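Local coordinates for disulfide isomerase DsbG N-terminal domain-containing protein (Helicobacter pylori, PDB 3TDG), which is a DsbG-like oxidoreductase with a thioredoxin-fold domain, which probably reduces or rearranges disulfide bonds in substrate proteins, at residues Ile150-Ser155 against Arg179-Gly184. Sequence-based numbering, arbitrary orientation.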
loop_
_atom_site.group_PDB
_atom_site.type_symbol
_atom_site.label_atom_id
_atom_site.label_comp_id
_atom_site.label_asym_id
_atom_site.label_seq_id
_atom_site.Cartn_x
_atom_site.Cartn_y
_atom_site.Cartn_z
ATOM N N ILE A 150 -17.442 23.812 17.644
ATOM C CA ILE A 150 -17.654 22.404 17.989
ATOM C C ILE A 150 -16.390 21.722 18.515
ATOM O O ILE A 150 -15.382 21.641 17.806
ATOM C CB ILE A 150 -18.227 21.595 16.789
ATOM C CG1 ILE A 150 -19.559 22.193 16.303
ATOM C CG2 ILE A 150 -18.405 20.113 17.153
ATOM C CD1 ILE A 150 -20.753 21.957 17.217
ATOM N N LEU A 151 -16.472 21.227 19.753
ATOM C CA LEU A 151 -15.401 20.423 20.355
ATOM C C LEU A 151 -15.841 18.980 20.595
ATOM O O LEU A 151 -16.709 18.726 21.421
ATOM C CB LEU A 151 -14.941 21.056 21.670
ATOM C CG LEU A 151 -13.913 20.336 22.545
ATOM C CD1 LEU A 151 -12.609 20.075 21.796
ATOM C CD2 LEU A 151 -13.661 21.182 23.775
ATOM N N TYR A 152 -15.238 18.051 19.871
ATOM C CA TYR A 152 -15.450 16.638 20.110
ATOM C C TYR A 152 -14.517 16.148 21.219
ATOM O O TYR A 152 -13.321 16.448 21.204
ATOM C CB TYR A 152 -15.165 15.842 18.843
ATOM C CG TYR A 152 -16.340 15.731 17.913
ATOM C CD1 TYR A 152 -17.334 14.765 18.131
ATOM C CD2 TYR A 152 -16.471 16.585 16.813
ATOM C CE1 TYR A 152 -18.416 14.645 17.268
ATOM C CE2 TYR A 152 -17.558 16.476 15.939
ATOM C CZ TYR A 152 -18.526 15.506 16.170
ATOM O OH TYR A 152 -19.614 15.386 15.324
ATOM N N ILE A 153 -15.070 15.403 22.171
ATOM C CA ILE A 153 -14.289 14.777 23.232
ATOM C C ILE A 153 -14.556 13.264 23.271
ATOM O O ILE A 153 -15.643 12.834 23.654
ATOM C CB ILE A 153 -14.617 15.410 24.600
ATOM C CG1 ILE A 153 -14.404 16.929 24.546
ATOM C CG2 ILE A 153 -13.761 14.752 25.733
ATOM C CD1 ILE A 153 -14.650 17.643 25.822
ATOM N N VAL A 154 -13.586 12.461 22.860
ATOM C CA VAL A 154 -13.708 11.004 22.938
ATOM C C VAL A 154 -13.212 10.605 24.329
ATOM O O VAL A 154 -12.108 10.979 24.726
ATOM C CB VAL A 154 -12.948 10.288 21.829
ATOM C CG1 VAL A 154 -13.135 8.751 21.923
ATOM C CG2 VAL A 154 -13.405 10.802 20.444
ATOM N N SER A 155 -14.059 9.891 25.070
ATOM C CA SER A 155 -13.896 9.722 26.505
ATOM C C SER A 155 -14.396 8.340 26.966
ATOM O O SER A 155 -15.456 7.874 26.522
ATOM C CB SER A 155 -14.655 10.820 27.240
ATOM O OG SER A 155 -14.495 10.722 28.659
ATOM N N ARG A 179 -19.402 18.003 21.920
ATOM C CA ARG A 179 -19.964 16.703 21.589
ATOM C C ARG A 179 -19.135 15.602 22.243
ATOM O O ARG A 179 -18.094 15.177 21.717
ATOM C CB ARG A 179 -20.043 16.490 20.079
ATOM C CG ARG A 179 -20.966 17.497 19.387
ATOM C CD ARG A 179 -21.073 17.248 17.913
ATOM N NE ARG A 179 -21.956 18.250 17.314
ATOM C CZ ARG A 179 -21.986 18.560 16.024
ATOM N NH1 ARG A 179 -21.185 17.944 15.165
ATOM N NH2 ARG A 179 -22.836 19.482 15.598
ATOM N N MET A 180 -19.608 15.142 23.393
ATOM C CA MET A 180 -18.917 14.100 24.117
ATOM C C MET A 180 -19.291 12.703 23.574
ATOM O O MET A 180 -20.465 12.330 23.543
ATOM C CB MET A 180 -19.240 14.223 25.602
ATOM C CG MET A 180 -18.305 13.421 26.481
ATOM S SD MET A 180 -18.310 14.087 28.139
ATOM C CE MET A 180 -17.645 12.684 29.036
ATOM N N VAL A 181 -18.282 11.951 23.147
ATOM C CA VAL A 181 -18.465 10.621 22.594
ATOM C C VAL A 181 -17.936 9.617 23.623
ATOM O O VAL A 181 -16.714 9.482 23.793
ATOM C CB VAL A 181 -17.710 10.477 21.253
ATOM C CG1 VAL A 181 -17.851 9.066 20.673
ATOM C CG2 VAL A 181 -18.210 11.533 20.241
ATOM N N VAL A 182 -18.855 8.951 24.329
ATOM C CA VAL A 182 -18.496 8.075 25.451
ATOM C C VAL A 182 -18.331 6.643 24.944
ATOM O O VAL A 182 -19.302 6.001 24.529
ATOM C CB VAL A 182 -19.512 8.170 26.632
ATOM C CG1 VAL A 182 -19.054 7.321 27.841
ATOM C CG2 VAL A 182 -19.674 9.596 27.059
ATOM N N VAL A 183 -17.091 6.171 24.940
ATOM C CA VAL A 183 -16.759 4.897 24.318
ATOM C C VAL A 183 -16.565 3.781 25.351
ATOM O O VAL A 183 -16.322 4.052 26.537
ATOM C CB VAL A 183 -15.494 5.008 23.450
ATOM C CG1 VAL A 183 -15.745 5.955 22.255
ATOM C CG2 VAL A 183 -14.285 5.493 24.304
ATOM N N GLY A 184 -16.659 2.542 24.881
ATOM C CA GLY A 184 -16.381 1.364 25.698
ATOM C C GLY A 184 -15.029 0.792 25.319
ATOM O O GLY A 184 -14.953 -0.341 24.879
#
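The two neighbouring parallel strands at the heart of the thioredoxin-fold sheet meet here, Y152 pairing with R179, I153 with M180, V154 with V181 and S155 with V182. The intervening chain, largely helical, makes the beta-alpha-beta crossover and carries a CxxC pair at a helix start, as in thioredoxin. Four backbone hydrogen bonds join the strands, the first from R179 N to L151 O, and a fifth, V183 N to S155 O (2.8 Å), carries the ladder into the loop. V154 and V181 face helix 235-249. On the same side of the sheet R179 lies across the Y152 ring: its CB sits over the ring face, 4.1 Å from the centroid, in a CH-pi contact, while V181 CG2 meets the ring edge at CD1. The other face carries M180, whose chain, extended beyond CG, brings CE to within 3.7 Å of S155 OG; that hydroxyl is itself hydrogen-bonded to Y222. With CG anti to its carbonyl carbon (chi1 -63°), R179 runs along the ring to its hydroxyl, CD 3.5 Å from Y152 CZ, the guanidinium turned 79° from the ring plane; NE forms a salt bridge with E138, I150 CD1 rests over one guanidinium face, and NH1 donates nearly within the guanidinium plane to Y152 OH at 3.0 Å.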